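Local coordinates for putative glycosyltransferase (Mannosyltransferase) involved in glycosylating the PBCV-1 major capsid protein (Paramecium bursaria Chlorella virus 1, PDB 2P73), which probably transfers a sugar from a nucleotide-sugar donor in glycosylating the viral major capsid protein, this chain being a manganese-binding GT-A domain of a longer protein, at residues 82-87 with 192-197; 107-112 with 169-174; 77-82 with 122-127. One frame throughout, in Å; residues are numbered along the deposited sequence.

The three contacts lie in one GT-A type domain, and their first segments follow the chain in the order 3, 1, 2. Contacts 2 and 3 belong to the same six-stranded mixed sheet, with centres about 11 Å apart. Contact 3 pairs strands 75-79 and 124-128 at the centre of the folded domain. Contact 2 pairs strands 107-110 and 169-172 at one border of the sheet. Contact 1 lies in a separate small sheet, its centre about 10 Å from that of contact 3 and about 16 Å from that of contact 2. Contacts 1 and 3 share Asp-82, and both reach the manganese ion and UDP. Together they bring the metal ligands Asp-80, Asp-82 and His-195 to one point.

Contact 1 (82-87 with 192-197); sequences DVYVNP and LFVHMC. With MN (manganese (II) ion), chain B; UDP (uridine-5'-diphosphate), chain C.
Strands 83-85 and 193-195 run antiparallel, their axes 4.7 Å apart at 152°, and Tyr-84 and Val-194 form the hydrogen-bonded pair between them. Further backbone bonds join Met-196 N to Asp-82 O and Asn-86 N to Leu-192 O. On one face of the sheet, Val-83 CG2 lies over the His-195 ring, 3.8 Å from its centroid. Cys-197 CB covers the opposite face, so the imidazole is held between two aliphatic groups. His-195 CG is anti to the backbone N (chi1 -166°), which places the ring beside Val-83, with NE2 at the metal. His-195 NE2 binds manganese at 2.1 Å, while its ND1 is hydrogen-bonded to Asn-178. Asp-82 OD1 binds the ion at 2.3 Å and OD2 more distantly at 2.7 Å. Asp-82 also forms a salt bridge with Arg-204. Asp-80 and the UDP oxygens O1A and O1B also bind the ion. The antiparallel pairing brings Asp-82, fitting the second aspartate of a DxD motif, and His-195 together at the metal-nucleotide site. Further along this face, Val-85 CG2 meets the edge of the Phe-193 ring at CE1, 3.7 Å away. On the other face, the Tyr-84 ring lies alongside Val-194, whose CB sits over it, 4.0 Å from the centroid. Met-196 CG approaches the edge of this ring. Helices 20-36 and 201-210 pack against Tyr-84, and Phe-193 rests on Leu-77 and Leu-79 of strand 75-79.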
loop_
_atom_site.group_PDB
_atom_site.type_symbol
_atom_site.label_atom_id
_atom_site.label_comp_id
_atom_site.label_asym_id
_atom_site.label_seq_id
_atom_site.Cartn_x
_atom_site.Cartn_y
_atom_site.Cartn_z
ATOM N N ASP A 82 1.596 6.155 -5.993
ATOM C CA ASP A 82 2.943 6.678 -6.289
ATOM C C ASP A 82 4.031 5.683 -5.903
ATOM O O ASP A 82 5.187 6.055 -5.663
ATOM C CB ASP A 82 3.160 8.017 -5.592
ATOM C CG ASP A 82 2.937 7.938 -4.101
ATOM O OD1 ASP A 82 2.251 6.997 -3.653
ATOM O OD2 ASP A 82 3.467 8.795 -3.362
ATOM N N VAL A 83 3.632 4.415 -5.789
ATOM C CA VAL A 83 4.558 3.319 -5.600
ATOM C C VAL A 83 4.615 2.531 -6.913
ATOM O O VAL A 83 3.563 2.136 -7.461
ATOM C CB VAL A 83 4.104 2.343 -4.463
ATOM C CG1 VAL A 83 5.032 1.137 -4.393
ATOM C CG2 VAL A 83 4.074 3.042 -3.093
ATOM N N TYR A 84 5.833 2.293 -7.395
ATOM C CA TYR A 84 6.053 1.415 -8.543
ATOM C C TYR A 84 7.039 0.273 -8.257
ATOM O O TYR A 84 7.792 0.292 -7.282
ATOM C CB TYR A 84 6.543 2.216 -9.742
ATOM C CG TYR A 84 7.892 2.844 -9.535
ATOM C CD1 TYR A 84 9.048 2.241 -10.015
ATOM C CD2 TYR A 84 8.017 4.037 -8.838
ATOM C CE1 TYR A 84 10.286 2.826 -9.816
ATOM C CE2 TYR A 84 9.256 4.627 -8.637
ATOM C CZ TYR A 84 10.377 4.025 -9.129
ATOM O OH TYR A 84 11.603 4.620 -8.907
ATOM N N VAL A 85 7.011 -0.708 -9.155
ATOM C CA VAL A 85 7.862 -1.877 -9.115
ATOM C C VAL A 85 9.146 -1.476 -9.795
ATOM O O VAL A 85 9.122 -0.964 -10.906
ATOM C CB VAL A 85 7.191 -3.068 -9.865
ATOM C CG1 VAL A 85 8.154 -4.272 -10.024
ATOM C CG2 VAL A 85 5.923 -3.479 -9.150
ATOM N N ASN A 86 10.254 -1.672 -9.095
ATOM C CA ASN A 86 11.582 -1.385 -9.603
ATOM C C ASN A 86 11.887 -2.337 -10.779
ATOM O O ASN A 86 11.954 -3.549 -10.576
ATOM C CB ASN A 86 12.563 -1.584 -8.457
ATOM C CG ASN A 86 14.003 -1.358 -8.850
ATOM O OD1 ASN A 86 14.289 -0.716 -9.855
ATOM N ND2 ASN A 86 14.929 -1.896 -8.045
ATOM N N PRO A 87 12.060 -1.790 -12.009
ATOM C CA PRO A 87 12.219 -2.630 -13.210
ATOM C C PRO A 87 13.387 -3.610 -13.126
ATOM O O PRO A 87 13.355 -4.654 -13.768
ATOM C CB PRO A 87 12.431 -1.616 -14.344
ATOM C CG PRO A 87 11.820 -0.321 -13.826
ATOM C CD PRO A 87 12.116 -0.350 -12.341
ATOM N N LEU A 192 12.268 -3.619 -4.290
ATOM C CA LEU A 192 11.206 -4.084 -5.165
ATOM C C LEU A 192 10.187 -2.959 -5.361
ATOM O O LEU A 192 9.916 -2.566 -6.486
ATOM C CB LEU A 192 10.565 -5.353 -4.615
ATOM C CG LEU A 192 9.369 -5.965 -5.351
ATOM C CD1 LEU A 192 9.751 -6.387 -6.750
ATOM C CD2 LEU A 192 8.812 -7.161 -4.567
ATOM N N PHE A 193 9.656 -2.419 -4.264
ATOM C CA PHE A 193 8.656 -1.354 -4.323
ATOM C C PHE A 193 9.262 0.001 -3.943
ATOM O O PHE A 193 9.775 0.172 -2.838
ATOM C CB PHE A 193 7.458 -1.687 -3.426
ATOM C CG PHE A 193 6.706 -2.934 -3.843
ATOM C CD1 PHE A 193 6.399 -3.171 -5.187
ATOM C CD2 PHE A 193 6.289 -3.854 -2.897
ATOM C CE1 PHE A 193 5.727 -4.312 -5.569
ATOM C CE2 PHE A 193 5.613 -4.995 -3.274
ATOM C CZ PHE A 193 5.329 -5.222 -4.615
ATOM N N VAL A 194 9.214 0.951 -4.865
ATOM C CA VAL A 194 9.799 2.272 -4.645
ATOM C C VAL A 194 8.677 3.314 -4.489
ATOM O O VAL A 194 7.780 3.356 -5.328
ATOM C CB VAL A 194 10.753 2.639 -5.798
ATOM C CG1 VAL A 194 11.296 4.068 -5.637
ATOM C CG2 VAL A 194 11.920 1.610 -5.880
ATOM N N HIS A 195 8.722 4.109 -3.410
ATOM C CA HIS A 195 7.630 5.028 -3.028
ATOM C C HIS A 195 8.072 6.469 -3.246
ATOM O O HIS A 195 9.027 6.930 -2.619
ATOM C CB HIS A 195 7.274 4.861 -1.545
ATOM C CG HIS A 195 5.977 5.498 -1.125
ATOM N ND1 HIS A 195 5.420 5.263 0.111
ATOM C CD2 HIS A 195 5.108 6.316 -1.773
ATOM C CE1 HIS A 195 4.278 5.918 0.214
ATOM N NE2 HIS A 195 4.058 6.565 -0.916
ATOM N N MET A 196 7.368 7.177 -4.125
ATOM C CA MET A 196 7.643 8.590 -4.371
ATOM C C MET A 196 6.884 9.450 -3.386
ATOM O O MET A 196 6.230 10.409 -3.765
ATOM C CB MET A 196 7.244 8.980 -5.779
ATOM C CG MET A 196 7.950 8.224 -6.883
ATOM S SD MET A 196 7.300 8.723 -8.471
ATOM C CE MET A 196 5.644 8.039 -8.448
ATOM N N CYS A 197 6.982 9.089 -2.116
ATOM C CA CYS A 197 6.205 9.683 -1.019
ATOM C C CYS A 197 6.499 11.173 -0.751
ATOM O O CYS A 197 7.674 11.595 -0.725
ATOM C CB CYS A 197 6.475 8.877 0.241
ATOM S SG CYS A 197 5.748 9.572 1.713
HETATM MN MN MN B . 2.217 7.479 -1.385
HETATM N N1 UDP C . -5.011 9.733 -3.178
HETATM C C2 UDP C . -5.806 10.021 -4.283
HETATM N N3 UDP C . -5.769 11.258 -4.857
HETATM C C4 UDP C . -4.925 12.223 -4.363
HETATM C C5 UDP C . -4.115 11.933 -3.253
HETATM C C6 UDP C . -4.389 10.771 -2.523
HETATM O O2 UDP C . -6.585 9.215 -4.760
HETATM O O4 UDP C . -4.919 13.322 -4.923
HETATM C "C1'" UDP C . -5.080 8.384 -2.583
HETATM C "C2'" UDP C . -4.349 7.450 -3.531
HETATM O "O2'" UDP C . -5.105 6.265 -3.648
HETATM C "C3'" UDP C . -3.001 7.228 -2.870
HETATM C "C4'" UDP C . -3.258 7.512 -1.389
HETATM O "O4'" UDP C . -4.438 8.300 -1.320
HETATM O "O3'" UDP C . -2.549 5.916 -3.118
HETATM C "C5'" UDP C . -2.136 8.261 -0.691
HETATM O "O5'" UDP C . -1.839 9.429 -1.422
HETATM P PA UDP C . -0.325 9.928 -1.542
HETATM O O1A UDP C . 0.541 8.831 -2.039
HETATM O O2A UDP C . -0.169 11.141 -2.351
HETATM O O3A UDP C . 0.133 10.187 -0.006
HETATM P PB UDP C . 1.668 10.320 0.463
HETATM O O1B UDP C . 2.442 9.051 0.356
HETATM O O2B UDP C . 2.373 11.298 -0.399
HETATM O O3B UDP C . 1.696 10.729 1.902
#

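Contact 2 (107-112 with 169-174); sequences YHTFHE and YIVHDP
His-111 and Asp-173 form a histidine-carboxylate hydrogen bond just beyond the ends of two parallel strands. His-111 NE2 donates its N-H to Asp-173 OD1 at 3.0 Å, using the anti lone pair of that oxygen. The acceptor lies near the imidazole plane, but the carboxylate is turned 84° against the ring. His-111 CG stands between the backbone N and the carbonyl carbon (chi1 74°), and this brings one ring face against Pro-174 CD, 3.7 Å from the ring centroid. Strands 107-110 and 169-172 pair in register from Tyr-107 with Tyr-169 to Phe-110 with His-172. Thr-109 CG2 lies beside Val-171 CG2 at 3.5 Å on one face. On the other, His-108, Phe-110 and His-172 form an aromatic cluster. His-172 CB lies 3.7 Å from Phe-110 CD1, and the rings meet obliquely. Thr-109 O accepts His-172 N at 2.8 Å and a weak bond from His-172 ND1. Strand 169-172 is an outermost strand of the six-stranded mixed sheet, with 107-110 between it and 124-128, and helix 153-164 packs on Tyr-107 and Thr-109. His-111 ND1 accepts from Ala-113 N, so both ring nitrogens are engaged; this fixes the imidazole's rotation and is consistent with a neutral ring.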
loop_
_atom_site.group_PDB
_atom_site.type_symbol
_atom_site.label_atom_id
_atom_site.label_comp_id
_atom_site.label_asym_id
_atom_site.label_seq_id
_atom_site.Cartn_x
_atom_site.Cartn_y
_atom_site.Cartn_z
ATOM N N TYR A 107 -1.224 -8.054 9.952
ATOM C CA TYR A 107 -0.681 -6.921 9.200
ATOM C C TYR A 107 0.835 -7.000 9.115
ATOM O O TYR A 107 1.496 -7.226 10.131
ATOM C CB TYR A 107 -1.048 -5.586 9.868
ATOM C CG TYR A 107 -2.469 -5.106 9.657
ATOM C CD1 TYR A 107 -2.769 -4.148 8.685
ATOM C CD2 TYR A 107 -3.503 -5.567 10.460
ATOM C CE1 TYR A 107 -4.065 -3.701 8.495
ATOM C CE2 TYR A 107 -4.810 -5.122 10.277
ATOM C CZ TYR A 107 -5.085 -4.187 9.289
ATOM O OH TYR A 107 -6.396 -3.738 9.119
ATOM N N HIS A 108 1.384 -6.809 7.915
ATOM C CA HIS A 108 2.807 -6.519 7.801
ATOM C C HIS A 108 2.935 -5.090 7.332
ATOM O O HIS A 108 2.362 -4.702 6.306
ATOM C CB HIS A 108 3.539 -7.457 6.852
ATOM C CG HIS A 108 3.648 -8.856 7.355
ATOM N ND1 HIS A 108 2.715 -9.826 7.055
ATOM C CD2 HIS A 108 4.571 -9.449 8.147
ATOM C CE1 HIS A 108 3.068 -10.962 7.629
ATOM N NE2 HIS A 108 4.188 -10.762 8.299
ATOM N N THR A 109 3.680 -4.314 8.109
ATOM C CA THR A 109 3.804 -2.883 7.872
ATOM C C THR A 109 5.272 -2.473 7.881
ATOM O O THR A 109 6.133 -3.329 8.092
ATOM C CB THR A 109 2.955 -2.068 8.886
ATOM O OG1 THR A 109 2.986 -0.693 8.518
ATOM C CG2 THR A 109 3.475 -2.189 10.294
ATOM N N PHE A 110 5.546 -1.192 7.657
ATOM C CA PHE A 110 6.915 -0.722 7.479
ATOM C C PHE A 110 7.119 0.640 8.134
ATOM O O PHE A 110 6.247 1.507 8.071
ATOM C CB PHE A 110 7.268 -0.650 5.993
ATOM C CG PHE A 110 7.073 -1.946 5.260
ATOM C CD1 PHE A 110 8.075 -2.901 5.233
ATOM C CD2 PHE A 110 5.886 -2.211 4.597
ATOM C CE1 PHE A 110 7.899 -4.093 4.559
ATOM C CE2 PHE A 110 5.702 -3.402 3.922
ATOM C CZ PHE A 110 6.711 -4.345 3.903
ATOM N N HIS A 111 8.276 0.822 8.761
ATOM C CA HIS A 111 8.630 2.104 9.360
ATOM C C HIS A 111 9.386 2.985 8.370
ATOM O O HIS A 111 9.740 2.544 7.277
ATOM C CB HIS A 111 9.469 1.893 10.621
ATOM C CG HIS A 111 10.881 1.482 10.346
ATOM N ND1 HIS A 111 11.792 2.312 9.730
ATOM C CD2 HIS A 111 11.540 0.327 10.604
ATOM C CE1 HIS A 111 12.951 1.687 9.620
ATOM N NE2 HIS A 111 12.825 0.481 10.143
ATOM N N GLU A 112 9.630 4.231 8.760
ATOM C CA GLU A 112 10.273 5.199 7.880
ATOM C C GLU A 112 11.252 6.079 8.649
ATOM O O GLU A 112 11.512 7.219 8.262
ATOM C CB GLU A 112 9.224 6.066 7.179
ATOM C CG GLU A 112 8.155 6.617 8.107
ATOM C CD GLU A 112 7.337 7.720 7.464
ATOM O OE1 GLU A 112 7.100 7.650 6.240
ATOM O OE2 GLU A 112 6.931 8.657 8.183
ATOM N N TYR A 169 0.756 -8.183 14.424
ATOM C CA TYR A 169 1.311 -7.297 13.406
ATOM C C TYR A 169 2.825 -7.244 13.526
ATOM O O TYR A 169 3.397 -7.543 14.592
ATOM C CB TYR A 169 0.729 -5.876 13.513
ATOM C CG TYR A 169 1.104 -5.166 14.797
ATOM C CD1 TYR A 169 2.260 -4.383 14.875
ATOM C CD2 TYR A 169 0.306 -5.287 15.944
ATOM C CE1 TYR A 169 2.612 -3.730 16.061
ATOM C CE2 TYR A 169 0.653 -4.645 17.139
ATOM C CZ TYR A 169 1.800 -3.871 17.191
ATOM O OH TYR A 169 2.135 -3.228 18.366
ATOM N N ILE A 170 3.468 -6.865 12.426
ATOM C CA ILE A 170 4.916 -6.732 12.403
ATOM C C ILE A 170 5.274 -5.454 11.680
ATOM O O ILE A 170 4.702 -5.152 10.627
ATOM C CB ILE A 170 5.618 -7.944 11.703
ATOM C CG1 ILE A 170 5.283 -9.260 12.412
ATOM C CG2 ILE A 170 7.139 -7.741 11.666
ATOM C CD1 ILE A 170 5.903 -10.511 11.751
ATOM N N VAL A 171 6.207 -4.705 12.258
ATOM C CA VAL A 171 6.764 -3.522 11.613
ATOM C C VAL A 171 8.152 -3.891 11.084
ATOM O O VAL A 171 9.043 -4.203 11.869
ATOM C CB VAL A 171 6.834 -2.304 12.583
ATOM C CG1 VAL A 171 7.303 -1.070 11.855
ATOM C CG2 VAL A 171 5.460 -2.032 13.231
ATOM N N HIS A 172 8.318 -3.886 9.756
ATOM C CA HIS A 172 9.604 -4.210 9.133
ATOM C C HIS A 172 10.385 -2.966 8.704
ATOM O O HIS A 172 9.814 -1.867 8.578
ATOM C CB HIS A 172 9.404 -5.077 7.891
ATOM C CG HIS A 172 8.756 -6.399 8.150
ATOM N ND1 HIS A 172 7.391 -6.587 8.079
ATOM C CD2 HIS A 172 9.289 -7.611 8.428
ATOM C CE1 HIS A 172 7.110 -7.854 8.320
ATOM N NE2 HIS A 172 8.245 -8.496 8.541
ATOM N N ASP A 173 11.686 -3.156 8.472
ATOM C CA ASP A 173 12.515 -2.195 7.738
ATOM C C ASP A 173 11.921 -1.985 6.335
ATOM O O ASP A 173 11.455 -2.930 5.716
ATOM C CB ASP A 173 13.961 -2.698 7.593
ATOM C CG ASP A 173 14.691 -2.857 8.934
ATOM O OD1 ASP A 173 14.486 -2.036 9.867
ATOM O OD2 ASP A 173 15.494 -3.819 9.041
ATOM N N PRO A 174 11.922 -0.739 5.841
ATOM C CA PRO A 174 11.294 -0.414 4.563
ATOM C C PRO A 174 12.178 -0.571 3.310
ATOM O O PRO A 174 11.713 -0.281 2.177
ATOM C CB PRO A 174 10.946 1.059 4.749
ATOM C CG PRO A 174 12.084 1.571 5.565
ATOM C CD PRO A 174 12.449 0.468 6.510
#

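Contact 3 (77-82 with 122-127); sequences LWLDSD and TGVKFV. With MN (manganese (II) ion), chain B; UDP (uridine-5'-diphosphate), chain C.
Leu-77 CD1 sits squarely over the face of the Phe-126 ring, 3.7 Å from its centroid and only 6° off the ring normal. The CD1 branch also meets Val-124 CG1. Leu-79 CD2 reaches the same valine from two residues further along the strand, on the same face, 3.7 Å from its CG2. Outside this contact, Phe-110 touches Val-124 and Phe-126, while Ile-94 packs on Leu-77 and Phe-126. The backbones are antiparallel. Trp-78 and Lys-125 exchange two hydrogen bonds, and Asp-80 N donates to Gly-123 O at 2.8 Å. These are two central strands of the mixed GT-A sheet. The first leads directly into Asp-80, Ser-81 and Asp-82, which fit the DxD motif of many metal-dependent GT-A enzymes. On the face opposite the leucines, the Trp-78 indole is directed toward the nucleotide site. Its NE1 donates to Asp-80 OD1 at 2.7 Å, nearly in the ring plane but 26° out of the carboxylate plane. This bond helps to hold the carboxylate in place. Asp-80 OD2 binds manganese at 2.4 Å, while OD1 faces Trp-78 and the ribose. Asp-80 OD1 is 3.2 Å from the ribose O3' of UDP. That hydroxyl can give a weak bond to Asp-80 OD1 or to Ser-81 OG. Ser-81 N donates to the same hydroxyl at 3.1 Å with an N-H...O angle of 163°. Ser-81 OG is also hydrogen-bonded to His-14. The benzo edge of Trp-78 comes close to the ribose, with CZ2 3.6 Å from O3' of UDP. Away from the nucleotide, Lys-125 NZ forms salt bridges with Glu-135 and Glu-153, and Thr-122 OG1 is hydrogen-bonded to Glu-153.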
loop_
_atom_site.group_PDB
_atom_site.type_symbol
_atom_site.label_atom_id
_atom_site.label_comp_id
_atom_site.label_asym_id
_atom_site.label_seq_id
_atom_site.Cartn_x
_atom_site.Cartn_y
_atom_site.Cartn_z
ATOM N N LEU A 77 -2.450 -6.802 -0.766
ATOM C CA LEU A 77 -1.344 -5.865 -0.696
ATOM C C LEU A 77 -1.730 -4.529 -1.295
ATOM O O LEU A 77 -1.938 -4.421 -2.512
ATOM C CB LEU A 77 -0.080 -6.425 -1.355
ATOM C CG LEU A 77 1.102 -5.462 -1.506
ATOM C CD1 LEU A 77 1.585 -4.904 -0.145
ATOM C CD2 LEU A 77 2.265 -6.109 -2.288
ATOM N N TRP A 78 -1.829 -3.521 -0.422
ATOM C CA TRP A 78 -2.075 -2.167 -0.842
ATOM C C TRP A 78 -0.759 -1.502 -1.223
ATOM O O TRP A 78 0.211 -1.539 -0.461
ATOM C CB TRP A 78 -2.753 -1.335 0.252
ATOM C CG TRP A 78 -2.833 0.113 -0.169
ATOM C CD1 TRP A 78 -1.983 1.144 0.204
ATOM C CD2 TRP A 78 -3.786 0.689 -1.064
ATOM N NE1 TRP A 78 -2.374 2.315 -0.401
ATOM C CE2 TRP A 78 -3.461 2.063 -1.199
ATOM C CE3 TRP A 78 -4.888 0.180 -1.771
ATOM C CZ2 TRP A 78 -4.207 2.933 -2.017
ATOM C CZ3 TRP A 78 -5.627 1.051 -2.572
ATOM C CH2 TRP A 78 -5.292 2.410 -2.677
ATOM N N LEU A 79 -0.742 -0.931 -2.424
ATOM C CA LEU A 79 0.337 -0.072 -2.882
ATOM C C LEU A 79 -0.269 1.255 -3.278
ATOM O O LEU A 79 -1.241 1.320 -4.046
ATOM C CB LEU A 79 1.040 -0.665 -4.098
ATOM C CG LEU A 79 1.653 -2.052 -4.015
ATOM C CD1 LEU A 79 2.211 -2.437 -5.356
ATOM C CD2 LEU A 79 2.714 -2.122 -2.934
ATOM N N ASP A 80 0.286 2.319 -2.718
ATOM C CA ASP A 80 -0.099 3.658 -3.109
ATOM C C ASP A 80 0.142 3.840 -4.603
ATOM O O ASP A 80 1.057 3.229 -5.186
ATOM C CB ASP A 80 0.727 4.673 -2.349
ATOM C CG ASP A 80 0.078 5.124 -1.035
ATOM O OD1 ASP A 80 -1.018 4.669 -0.663
ATOM O OD2 ASP A 80 0.675 5.966 -0.350
ATOM N N SER A 81 -0.671 4.704 -5.202
ATOM C CA SER A 81 -0.547 5.119 -6.588
ATOM C C SER A 81 0.789 5.756 -6.976
ATOM O O SER A 81 1.085 5.896 -8.174
ATOM C CB SER A 81 -1.700 6.073 -6.945
ATOM O OG SER A 81 -1.685 7.222 -6.122
ATOM N N ASP A 82 1.596 6.155 -5.993
ATOM C CA ASP A 82 2.943 6.678 -6.289
ATOM C C ASP A 82 4.031 5.683 -5.903
ATOM O O ASP A 82 5.187 6.055 -5.663
ATOM C CB ASP A 82 3.160 8.017 -5.592
ATOM C CG ASP A 82 2.937 7.938 -4.101
ATOM O OD1 ASP A 82 2.251 6.997 -3.653
ATOM O OD2 ASP A 82 3.467 8.795 -3.362
ATOM N N THR A 122 2.005 3.546 5.574
ATOM C CA THR A 122 1.057 2.564 5.071
ATOM C C THR A 122 0.845 2.641 3.559
ATOM O O THR A 122 -0.154 2.152 3.067
ATOM C CB THR A 122 -0.294 2.602 5.820
ATOM O OG1 THR A 122 -0.777 3.949 5.849
ATOM C CG2 THR A 122 -0.163 2.064 7.261
ATOM N N GLY A 123 1.812 3.221 2.838
ATOM C CA GLY A 123 1.819 3.244 1.371
ATOM C C GLY A 123 2.065 1.879 0.738
ATOM O O GLY A 123 1.738 1.660 -0.415
ATOM N N VAL A 124 2.682 0.980 1.501
ATOM C CA VAL A 124 2.750 -0.443 1.171
ATOM C C VAL A 124 2.281 -1.178 2.428
ATOM O O VAL A 124 2.905 -1.052 3.499
ATOM C CB VAL A 124 4.183 -0.873 0.788
ATOM C CG1 VAL A 124 4.273 -2.382 0.590
ATOM C CG2 VAL A 124 4.655 -0.129 -0.446
ATOM N N LYS A 125 1.192 -1.929 2.312
ATOM C CA LYS A 125 0.592 -2.571 3.475
ATOM C C LYS A 125 0.111 -3.973 3.129
ATOM O O LYS A 125 -0.645 -4.159 2.176
ATOM C CB LYS A 125 -0.572 -1.733 4.008
ATOM C CG LYS A 125 -1.235 -2.311 5.248
ATOM C CD LYS A 125 -2.221 -1.326 5.857
ATOM C CE LYS A 125 -3.419 -1.109 4.946
ATOM N NZ LYS A 125 -4.535 -0.420 5.651
ATOM N N PHE A 126 0.551 -4.959 3.904
ATOM C CA PHE A 126 0.027 -6.326 3.749
ATOM C C PHE A 126 -1.101 -6.583 4.721
ATOM O O PHE A 126 -0.914 -6.427 5.936
ATOM C CB PHE A 126 1.097 -7.381 3.992
ATOM C CG PHE A 126 2.119 -7.459 2.916
ATOM C CD1 PHE A 126 1.987 -8.375 1.888
ATOM C CD2 PHE A 126 3.229 -6.619 2.935
ATOM C CE1 PHE A 126 2.949 -8.457 0.892
ATOM C CE2 PHE A 126 4.194 -6.694 1.935
ATOM C CZ PHE A 126 4.052 -7.618 0.916
ATOM N N VAL A 127 -2.256 -6.993 4.197
ATOM C CA VAL A 127 -3.426 -7.269 5.022
ATOM C C VAL A 127 -3.906 -8.712 4.780
ATOM O O VAL A 127 -4.297 -9.083 3.662
ATOM C CB VAL A 127 -4.589 -6.273 4.727
ATOM C CG1 VAL A 127 -5.689 -6.405 5.764
ATOM C CG2 VAL A 127 -4.104 -4.839 4.672
HETATM MN MN MN B . 2.217 7.479 -1.385
HETATM N N1 UDP C . -5.011 9.733 -3.178
HETATM C C2 UDP C . -5.806 10.021 -4.283
HETATM N N3 UDP C . -5.769 11.258 -4.857
HETATM C C4 UDP C . -4.925 12.223 -4.363
HETATM C C5 UDP C . -4.115 11.933 -3.253
HETATM C C6 UDP C . -4.389 10.771 -2.523
HETATM O O2 UDP C . -6.585 9.215 -4.760
HETATM O O4 UDP C . -4.919 13.322 -4.923
HETATM C "C1'" UDP C . -5.080 8.384 -2.583
HETATM C "C2'" UDP C . -4.349 7.450 -3.531
HETATM O "O2'" UDP C . -5.105 6.265 -3.648
HETATM C "C3'" UDP C . -3.001 7.228 -2.870
HETATM C "C4'" UDP C . -3.258 7.512 -1.389
HETATM O "O4'" UDP C . -4.438 8.300 -1.320
HETATM O "O3'" UDP C . -2.549 5.916 -3.118
HETATM C "C5'" UDP C . -2.136 8.261 -0.691
HETATM O "O5'" UDP C . -1.839 9.429 -1.422
HETATM P PA UDP C . -0.325 9.928 -1.542
HETATM O O1A UDP C . 0.541 8.831 -2.039
HETATM O O2A UDP C . -0.169 11.141 -2.351
HETATM O O3A UDP C . 0.133 10.187 -0.006
HETATM P PB UDP C . 1.668 10.320 0.463
HETATM O O1B UDP C . 2.442 9.051 0.356
HETATM O O2B UDP C . 2.373 11.298 -0.399
HETATM O O3B UDP C . 1.696 10.729 1.902
#